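Local coordinates for BH0493 protein (Bacillus halodurans C-125, PDB 2QEE), which binds zinc and is probably a metal-dependent hydrolase of the amidohydrolase superfamily, at residues V98-Q103 / W368-S373; D147-N152 / K207-D212; F329-E334 / I352-D357. All blocks are in the same frame, centred on the assembly; numbering follows the deposited sequence.

Contact 1: residues V98-Q103 / W368-S373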
loop_
_atom_site.group_PDB
_atom_site.type_symbol
_atom_site.label_atom_id
_atom_site.label_comp_id
_atom_site.label_asym_id
_atom_site.label_seq_id
_atom_site.Cartn_x
_atom_site.Cartn_y
_atom_site.Cartn_z
ATOM N N VAL C 98 -23.458 4.485 11.615
ATOM C CA VAL C 98 -24.774 4.959 12.106
ATOM C C VAL C 98 -25.584 3.798 12.666
ATOM O O VAL C 98 -26.156 3.902 13.766
ATOM C CB VAL C 98 -25.550 5.738 11.011
ATOM C CG1 VAL C 98 -26.985 6.164 11.482
ATOM C CG2 VAL C 98 -24.762 7.006 10.579
ATOM N N LEU C 99 -25.591 2.658 11.976
ATOM C CA LEU C 99 -26.362 1.508 12.445
ATOM C C LEU C 99 -25.773 0.952 13.732
ATOM O O LEU C 99 -26.551 0.580 14.635
ATOM C CB LEU C 99 -26.371 0.421 11.363
ATOM C CG LEU C 99 -26.862 0.933 9.986
ATOM C CD1 LEU C 99 -26.914 -0.242 9.013
ATOM C CD2 LEU C 99 -28.283 1.494 10.188
ATOM N N THR C 100 -24.426 0.841 13.822
ATOM C CA THR C 100 -23.828 0.377 15.093
ATOM C C THR C 100 -24.269 1.233 16.286
ATOM O O THR C 100 -24.571 0.716 17.355
ATOM C CB THR C 100 -22.296 0.308 14.933
ATOM O OG1 THR C 100 -22.028 -0.698 13.934
ATOM C CG2 THR C 100 -21.578 -0.046 16.293
ATOM N N CYS C 101 -24.335 2.550 16.079
ATOM C CA CYS C 101 -24.790 3.480 17.122
ATOM C C CYS C 101 -26.227 3.190 17.534
ATOM O O CYS C 101 -26.512 3.074 18.757
ATOM C CB CYS C 101 -24.699 4.910 16.618
ATOM S SG CYS C 101 -22.992 5.488 16.381
ATOM N N LEU C 102 -27.134 3.115 16.557
ATOM C CA LEU C 102 -28.546 2.851 16.873
ATOM C C LEU C 102 -28.692 1.556 17.668
ATOM O O LEU C 102 -29.378 1.504 18.693
ATOM C CB LEU C 102 -29.370 2.775 15.578
ATOM C CG LEU C 102 -29.455 4.078 14.792
ATOM C CD1 LEU C 102 -30.091 3.729 13.496
ATOM C CD2 LEU C 102 -30.368 5.070 15.617
ATOM N N GLN C 103 -28.039 0.499 17.204
ATOM C CA GLN C 103 -28.105 -0.784 17.894
ATOM C C GLN C 103 -27.586 -0.642 19.339
ATOM O O GLN C 103 -28.190 -1.164 20.292
ATOM C CB GLN C 103 -27.279 -1.824 17.113
ATOM C CG GLN C 103 -27.567 -3.251 17.571
ATOM C CD GLN C 103 -26.553 -4.215 17.036
ATOM O OE1 GLN C 103 -25.321 -3.966 17.111
ATOM N NE2 GLN C 103 -27.056 -5.317 16.453
ATOM N N TRP C 368 -15.372 3.072 18.405
ATOM C CA TRP C 368 -14.656 2.137 19.292
ATOM C C TRP C 368 -15.068 0.681 19.045
ATOM O O TRP C 368 -14.231 -0.205 19.077
ATOM C CB TRP C 368 -14.772 2.600 20.776
ATOM C CG TRP C 368 -13.918 3.810 20.927
ATOM C CD1 TRP C 368 -14.347 5.110 21.079
ATOM C CD2 TRP C 368 -12.505 3.862 20.800
ATOM N NE1 TRP C 368 -13.272 5.949 21.119
ATOM C CE2 TRP C 368 -12.127 5.211 20.908
ATOM C CE3 TRP C 368 -11.515 2.884 20.604
ATOM C CZ2 TRP C 368 -10.804 5.620 20.852
ATOM C CZ3 TRP C 368 -10.207 3.272 20.572
ATOM C CH2 TRP C 368 -9.857 4.655 20.667
ATOM N N HIS C 369 -16.327 0.428 18.786
ATOM C CA HIS C 369 -16.764 -0.946 18.492
ATOM C C HIS C 369 -16.025 -1.472 17.235
ATOM O O HIS C 369 -15.473 -2.598 17.214
ATOM C CB HIS C 369 -18.269 -0.933 18.265
ATOM C CG HIS C 369 -18.879 -2.275 17.981
ATOM N ND1 HIS C 369 -18.680 -2.964 16.789
ATOM C CD2 HIS C 369 -19.747 -3.022 18.706
ATOM C CE1 HIS C 369 -19.362 -4.096 16.825
ATOM N NE2 HIS C 369 -20.015 -4.159 17.976
ATOM N N HIS C 370 -16.045 -0.676 16.161
ATOM C CA HIS C 370 -15.479 -1.175 14.885
ATOM C C HIS C 370 -13.976 -1.342 14.991
ATOM O O HIS C 370 -13.385 -2.285 14.394
ATOM C CB HIS C 370 -15.786 -0.188 13.742
ATOM C CG HIS C 370 -17.241 -0.060 13.386
ATOM N ND1 HIS C 370 -17.647 0.639 12.263
ATOM C CD2 HIS C 370 -18.373 -0.514 13.979
ATOM C CE1 HIS C 370 -18.974 0.632 12.203
ATOM N NE2 HIS C 370 -19.433 -0.096 13.205
ATOM N N SER C 371 -13.322 -0.398 15.690
ATOM C CA SER C 371 -11.863 -0.469 15.839
ATOM C C SER C 371 -11.450 -1.538 16.817
ATOM O O SER C 371 -10.453 -2.165 16.621
ATOM C CB SER C 371 -11.306 0.855 16.308
ATOM O OG SER C 371 -11.334 1.764 15.187
ATOM N N LYS C 372 -12.166 -1.668 17.927
ATOM C CA LYS C 372 -11.769 -2.715 18.889
ATOM C C LYS C 372 -11.762 -4.123 18.294
ATOM O O LYS C 372 -10.849 -4.862 18.559
ATOM C CB LYS C 372 -12.611 -2.672 20.171
ATOM C CG LYS C 372 -12.065 -1.614 21.131
ATOM C CD LYS C 372 -12.941 -1.610 22.453
ATOM C CE LYS C 372 -12.190 -0.881 23.627
ATOM N NZ LYS C 372 -12.912 -1.018 24.966
ATOM N N SER C 373 -12.750 -4.437 17.444
ATOM C CA SER C 373 -12.840 -5.799 16.861
ATOM C C SER C 373 -11.587 -6.052 16.017
ATOM O O SER C 373 -10.976 -7.098 16.136
ATOM C CB SER C 373 -14.125 -6.008 16.080
ATOM O OG SER C 373 -14.231 -5.153 14.986
#
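Thr100 on helix 93-104 faces His369 on helix 363-388 with their CA atoms 8.0 Å apart, the nearest pair of CA atoms between the two segments. Thr100 is the one residue of its turn that carries the contact, and its two branches are given to two different imidazoles. OG1 meets NE2 of His370 at 2.8 Å, in the plane of the ring and at its edge; this is a hydrogen bond in which either atom could be the donor. CG2, set anti to the backbone N of Thr100, lies instead over one face of His369, 4.2 Å from the ring centroid and 23° off its normal. This CH-pi contact is shifted toward the rim, and CG of His369 is the ring atom nearest the methyl, at 3.9 Å. His370 starts out beside the contact rather than into it, and the ring end then reaches across to the hydroxyl. Its other nitrogen, ND1, is hydrogen-bonded to Glu93 at the start of helix 93-104, so both ring nitrogens are engaged and the rotation of the ring is fixed. A leucine in place of His370 would probably leave the Thr100 hydroxyl and the Glu93 carboxylate without this shared partner inside a buried contact. Ala389 of the second subunit also packs on Thr100. Beyond these three residues, Tyr366, one turn before His370 in helix 363-388, packs on Thr100, Val98 and Leu102 turn to helix 44-48, and Trp368 and Lys372 touch strand 24-26.

Contact 2: residues D147-N152 / K207-D212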
loop_
_atom_site.group_PDB
_atom_site.type_symbol
_atom_site.label_atom_id
_atom_site.label_comp_id
_atom_site.label_asym_id
_atom_site.label_seq_id
_atom_site.Cartn_x
_atom_site.Cartn_y
_atom_site.Cartn_z
ATOM N N ASP C 147 -10.427 25.351 20.573
ATOM C CA ASP C 147 -9.968 26.369 19.641
ATOM C C ASP C 147 -10.285 27.772 20.181
ATOM O O ASP C 147 -11.442 28.194 20.131
ATOM C CB ASP C 147 -10.653 26.197 18.301
ATOM C CG ASP C 147 -10.090 27.133 17.246
ATOM O OD1 ASP C 147 -9.297 28.029 17.585
ATOM O OD2 ASP C 147 -10.397 26.929 16.061
ATOM N N PRO C 148 -9.266 28.449 20.702
ATOM C CA PRO C 148 -9.489 29.754 21.333
ATOM C C PRO C 148 -9.867 30.813 20.299
ATOM O O PRO C 148 -10.252 31.935 20.676
ATOM C CB PRO C 148 -8.168 30.072 21.962
ATOM C CG PRO C 148 -7.182 29.272 21.277
ATOM C CD PRO C 148 -7.865 28.048 20.776
ATOM N N PHE C 149 -9.746 30.476 19.018
ATOM C CA PHE C 149 -10.116 31.404 17.965
ATOM C C PHE C 149 -11.583 31.270 17.642
ATOM O O PHE C 149 -12.174 32.131 16.981
ATOM C CB PHE C 149 -9.246 31.203 16.735
ATOM C CG PHE C 149 -7.816 31.477 17.003
ATOM C CD1 PHE C 149 -7.308 32.754 16.870
ATOM C CD2 PHE C 149 -6.969 30.462 17.415
ATOM C CE1 PHE C 149 -5.979 33.010 17.139
ATOM C CE2 PHE C 149 -5.627 30.716 17.701
ATOM C CZ PHE C 149 -5.148 32.003 17.566
ATOM N N ASP C 150 -12.214 30.203 18.114
ATOM C CA ASP C 150 -13.649 30.090 17.909
ATOM C C ASP C 150 -14.439 30.855 18.996
ATOM O O ASP C 150 -14.438 30.490 20.186
ATOM C CB ASP C 150 -14.138 28.642 17.800
ATOM C CG ASP C 150 -15.619 28.572 17.400
ATOM O OD1 ASP C 150 -15.926 28.462 16.191
ATOM O OD2 ASP C 150 -16.498 28.689 18.267
ATOM N N ASP C 151 -15.153 31.891 18.560
ATOM C CA ASP C 151 -15.949 32.749 19.482
ATOM C C ASP C 151 -16.896 31.983 20.398
ATOM O O ASP C 151 -16.975 32.263 21.600
ATOM C CB ASP C 151 -16.732 33.806 18.685
ATOM C CG ASP C 151 -15.835 34.783 17.939
ATOM O OD1 ASP C 151 -14.608 34.861 18.192
ATOM O OD2 ASP C 151 -16.377 35.489 17.059
ATOM N N ASN C 152 -17.622 31.029 19.834
ATOM C CA ASN C 152 -18.542 30.225 20.608
ATOM C C ASN C 152 -17.904 29.207 21.578
ATOM O O ASN C 152 -18.574 28.688 22.475
ATOM C CB ASN C 152 -19.544 29.538 19.703
ATOM C CG ASN C 152 -20.539 28.702 20.486
ATOM O OD1 ASN C 152 -20.445 27.479 20.493
ATOM N ND2 ASN C 152 -21.458 29.358 21.202
ATOM N N LYS C 207 4.323 33.891 22.346
ATOM C CA LYS C 207 4.534 33.025 23.532
ATOM C C LYS C 207 3.578 33.331 24.675
ATOM O O LYS C 207 3.081 32.415 25.343
ATOM C CB LYS C 207 5.954 33.128 24.035
ATOM C CG LYS C 207 6.993 32.520 23.111
ATOM C CD LYS C 207 8.394 32.826 23.569
ATOM C CE LYS C 207 8.938 31.721 24.375
ATOM N NZ LYS C 207 10.425 31.821 24.413
ATOM N N ARG C 208 3.282 34.608 24.900
ATOM C CA ARG C 208 2.355 34.928 25.972
ATOM C C ARG C 208 0.929 34.483 25.644
ATOM O O ARG C 208 0.178 34.051 26.541
ATOM C CB ARG C 208 2.448 36.425 26.377
ATOM C CG ARG C 208 1.604 36.752 27.608
ATOM C CD ARG C 208 1.844 38.191 28.080
ATOM N NE ARG C 208 1.372 39.175 27.103
ATOM C CZ ARG C 208 0.110 39.546 26.968
ATOM N NH1 ARG C 208 -0.818 39.053 27.773
ATOM N NH2 ARG C 208 -0.230 40.446 26.055
ATOM N N PHE C 209 0.554 34.546 24.364
ATOM C CA PHE C 209 -0.731 34.055 23.930
ATOM C C PHE C 209 -0.801 32.535 24.273
ATOM O O PHE C 209 -1.757 32.057 24.910
ATOM C CB PHE C 209 -0.950 34.314 22.428
ATOM C CG PHE C 209 -2.206 33.699 21.893
ATOM C CD1 PHE C 209 -3.423 34.323 22.054
ATOM C CD2 PHE C 209 -2.173 32.446 21.231
ATOM C CE1 PHE C 209 -4.613 33.771 21.590
ATOM C CE2 PHE C 209 -3.363 31.864 20.736
ATOM C CZ PHE C 209 -4.604 32.519 20.930
ATOM N N LEU C 210 0.222 31.791 23.858
ATOM C CA LEU C 210 0.225 30.349 24.158
ATOM C C LEU C 210 0.183 30.082 25.678
ATOM O O LEU C 210 -0.629 29.248 26.142
ATOM C CB LEU C 210 1.435 29.673 23.539
ATOM C CG LEU C 210 1.458 29.735 22.012
ATOM C CD1 LEU C 210 2.838 29.218 21.520
ATOM C CD2 LEU C 210 0.271 29.003 21.353
ATOM N N THR C 211 1.016 30.805 26.442
ATOM C CA THR C 211 1.125 30.548 27.865
ATOM C C THR C 211 -0.211 30.844 28.567
ATOM O O THR C 211 -0.611 30.134 29.516
ATOM C CB THR C 211 2.269 31.406 28.492
ATOM O OG1 THR C 211 3.512 31.002 27.902
ATOM C CG2 THR C 211 2.333 31.167 30.005
ATOM N N ASP C 212 -0.910 31.889 28.120
ATOM C CA ASP C 212 -2.184 32.272 28.735
ATOM C C ASP C 212 -3.217 31.205 28.491
ATOM O O ASP C 212 -4.040 30.896 29.361
ATOM C CB ASP C 212 -2.743 33.599 28.161
ATOM C CG ASP C 212 -2.023 34.858 28.701
ATOM O OD1 ASP C 212 -1.204 34.758 29.635
ATOM O OD2 ASP C 212 -2.276 35.950 28.156
#
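Phe209 turns its ring out of helix 200-217 toward Phe149 by holding CG anti to the backbone N (chi1 174°), while Phe149 places its own CG anti to the carbonyl carbon (chi1 -63°), which brings the far end of its ring round to meet the Phe209 ring. The two rings touch through their CZ atoms, 3.4 Å apart, and CE2 of Phe209 is almost as near to CZ of Phe149. Their centroids are 5.3 Å apart and the planes are inclined at 40°, an oblique pairing. Pro148 adds a second apolar touch, its CG lying 4.2 Å from CZ of Phe209, so the end of that one ring meets two consecutive residues of the loop. The loop itself is a type I beta turn from Asp147 to Asp150, closed by Asp150 N on Asp147 O. An Asx turn lies within it: Phe149 N donates to Asp147 OD1 at 2.9 Å, reaching the oxygen from above the carboxylate plane, 45° out of it. This bond ties down the backbone from which the Phe149 ring springs. Asp147 OD2 forms a salt bridge with Arg172, and Asp150 at the end of the turn is the N-cap of helix 151-158. The loop thus leads from strand 139-143 into that helix, and the aromatic contact joins this junction to helix 200-217. On the helix side, Arg208 NH1 and Asp212 OD2 form an intrahelical salt bridge at 3.4 Å. Tyr192 meets the Phe209 ring edge-to-face, and its hydroxyl is hydrogen-bonded to Asp212. Pro175 and Leu176 of helix 174-178 pack against Phe149.

Contact 3: residues F329-E334 / I352-D357. With ZN (zinc ion), chain T.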
loop_
_atom_site.group_PDB
_atom_site.type_symbol
_atom_site.label_atom_id
_atom_site.label_comp_id
_atom_site.label_asym_id
_atom_site.label_seq_id
_atom_site.Cartn_x
_atom_site.Cartn_y
_atom_site.Cartn_z
ATOM N N PHE C 329 -9.514 9.480 6.459
ATOM C CA PHE C 329 -9.552 8.585 5.258
ATOM C C PHE C 329 -8.790 7.253 5.487
ATOM O O PHE C 329 -8.913 6.309 4.717
ATOM C CB PHE C 329 -9.030 9.289 4.025
ATOM C CG PHE C 329 -9.764 10.557 3.727
ATOM C CD1 PHE C 329 -11.133 10.571 3.594
ATOM C CD2 PHE C 329 -9.043 11.754 3.580
ATOM C CE1 PHE C 329 -11.777 11.770 3.330
ATOM C CE2 PHE C 329 -9.676 12.936 3.326
ATOM C CZ PHE C 329 -11.015 12.959 3.203
ATOM N N MET C 330 -8.054 7.198 6.609
ATOM C CA MET C 330 -7.415 5.974 7.095
ATOM C C MET C 330 -8.368 5.170 8.003
ATOM O O MET C 330 -8.071 4.014 8.357
ATOM C CB MET C 330 -6.133 6.252 7.912
ATOM C CG MET C 330 -5.021 7.099 7.216
ATOM S SD MET C 330 -4.232 6.191 5.863
ATOM C CE MET C 330 -5.348 6.577 4.526
ATOM N N ASN C 331 -9.513 5.752 8.367
ATOM C CA ASN C 331 -10.298 5.155 9.377
ATOM C C ASN C 331 -11.320 4.202 8.781
ATOM O O ASN C 331 -12.496 4.300 9.050
ATOM C CB ASN C 331 -10.916 6.257 10.282
ATOM C CG ASN C 331 -11.422 5.734 11.617
ATOM O OD1 ASN C 331 -11.181 4.617 11.981
ATOM N ND2 ASN C 331 -12.178 6.574 12.336
ATOM N N ASN C 332 -10.840 3.211 8.002
ATOM C CA ASN C 332 -11.697 2.265 7.315
ATOM C C ASN C 332 -11.062 0.896 7.572
ATOM O O ASN C 332 -9.804 0.824 7.606
ATOM C CB ASN C 332 -11.624 2.613 5.812
ATOM C CG ASN C 332 -12.328 3.946 5.518
ATOM O OD1 ASN C 332 -13.543 4.007 5.656
ATOM N ND2 ASN C 332 -11.560 5.019 5.147
ATOM N N PRO C 333 -11.883 -0.150 7.770
ATOM C CA PRO C 333 -11.368 -1.515 8.158
ATOM C C PRO C 333 -10.122 -1.998 7.375
ATOM O O PRO C 333 -9.181 -2.503 7.965
ATOM C CB PRO C 333 -12.586 -2.418 7.910
ATOM C CG PRO C 333 -13.722 -1.500 8.448
ATOM C CD PRO C 333 -13.359 -0.141 7.789
ATOM N N GLU C 334 -10.102 -1.861 6.063
ATOM C CA GLU C 334 -8.962 -2.400 5.278
ATOM C C GLU C 334 -7.661 -1.675 5.674
ATOM O O GLU C 334 -6.600 -2.279 5.844
ATOM C CB GLU C 334 -9.261 -2.203 3.773
ATOM C CG GLU C 334 -8.077 -2.539 2.853
ATOM C CD GLU C 334 -7.821 -4.058 2.770
ATOM O OE1 GLU C 334 -8.606 -4.852 3.359
ATOM O OE2 GLU C 334 -6.824 -4.411 2.099
ATOM N N ILE C 352 -0.111 4.196 19.906
ATOM C CA ILE C 352 -1.527 4.356 20.240
ATOM C C ILE C 352 -2.327 3.969 18.984
ATOM O O ILE C 352 -2.359 4.709 17.967
ATOM C CB ILE C 352 -1.843 5.821 20.680
ATOM C CG1 ILE C 352 -0.999 6.194 21.934
ATOM C CG2 ILE C 352 -3.367 6.052 20.849
ATOM C CD1 ILE C 352 -0.972 7.737 22.136
ATOM N N PRO C 353 -2.931 2.786 19.012
ATOM C CA PRO C 353 -3.595 2.317 17.743
ATOM C C PRO C 353 -4.758 3.155 17.228
ATOM O O PRO C 353 -4.979 3.208 16.009
ATOM C CB PRO C 353 -4.110 0.904 18.080
ATOM C CG PRO C 353 -4.097 0.832 19.604
ATOM C CD PRO C 353 -2.934 1.746 20.068
ATOM N N GLN C 354 -5.542 3.814 18.085
ATOM C CA GLN C 354 -6.736 4.446 17.540
ATOM C C GLN C 354 -7.188 5.655 18.374
ATOM O O GLN C 354 -6.868 5.730 19.579
ATOM C CB GLN C 354 -7.879 3.453 17.410
ATOM C CG GLN C 354 -9.140 3.965 16.722
ATOM C CD GLN C 354 -8.857 4.412 15.273
ATOM O OE1 GLN C 354 -8.054 5.331 15.054
ATOM N NE2 GLN C 354 -9.540 3.776 14.292
ATOM N N HIS C 355 -7.908 6.544 17.694
ATOM C CA HIS C 355 -8.687 7.614 18.314
ATOM C C HIS C 355 -9.970 7.687 17.494
ATOM O O HIS C 355 -9.988 7.191 16.376
ATOM C CB HIS C 355 -7.945 8.951 18.303
ATOM C CG HIS C 355 -7.689 9.532 16.940
ATOM N ND1 HIS C 355 -6.707 9.041 16.101
ATOM C CD2 HIS C 355 -8.280 10.548 16.267
ATOM C CE1 HIS C 355 -6.696 9.735 14.973
ATOM N NE2 HIS C 355 -7.639 10.662 15.047
ATOM N N SER C 356 -11.016 8.340 18.007
ATOM C CA SER C 356 -12.280 8.378 17.258
ATOM C C SER C 356 -12.406 9.560 16.325
ATOM O O SER C 356 -13.110 9.480 15.295
ATOM C CB SER C 356 -13.500 8.355 18.192
ATOM O OG SER C 356 -13.646 9.614 18.875
ATOM N N ASP C 357 -11.805 10.682 16.718
ATOM C CA ASP C 357 -12.078 11.950 16.049
ATOM C C ASP C 357 -13.613 12.230 16.008
ATOM O O ASP C 357 -14.105 12.826 15.056
ATOM C CB ASP C 357 -11.592 11.849 14.617
ATOM C CG ASP C 357 -10.791 12.951 14.266
ATOM O OD1 ASP C 357 -11.260 14.062 14.578
ATOM O OD2 ASP C 357 -9.687 12.694 13.765
HETATM ZN ZN ZN T . -9.949 15.748 14.339
HETATM O O HOH W 1 -12.189 5.494 15.087
HETATM O O HOH W 2 -9.117 16.118 12.787
#
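Asn331 reaches over to the amide of Gln354, the two side chains crossing at about a right angle with their amide planes 70° apart. Gln354 NE2 donates to Asn331 OD1 at 3.0 Å, but the angle at the hydrogen is 122° and the bond is weak; the stronger partner of this NE2 is Ser371 OG on helix 363-388. The Gln354 chain bends at chi2 (61°), folding its carbonyl back so that OE1 accepts from the next backbone N, that of His355, at 2.9 Å. OE1 also takes Cys326 N, and these bonds hold the amide in place. A water extends the link: Asn331 ND2 donates to it at 3.0 Å, and it donates in turn to His355 O. The His355 ring then points NE2 to Asp357 OD2 at 3.2 Å, nearly in its own plane but above that of the carboxylate, while Asp357 OD1 binds the zinc ion at 2.1 Å. Asp357 thus has one oxygen on the metal and the other on a histidine. His28, His30 and a water complete the zinc site, a His-X-His pair with a later aspartate, as in the amidohydrolase superfamily.

Contacts 1 and 3 are neighbours, their centres 13 Å apart, and helix 363-388 belongs to both surroundings: they are joined through Ser371 and Gln354, and Trp368 of contact 1 packs along Gln354, His355 and Ser356 of contact 3. Contact 2 stands across the centre of the chain from contact 1, about 35 Å from it and 29 Å from contact 3 between centres, and touches neither. Along the chain, contact 2 closes before contact 3 opens, and both are nested within the long loop closed by contact 1. Through contact 1, the helix that follows the zinc ligand Asp357 is tied to helix 93-104, and contacts 1 and 3 both reach the second subunit.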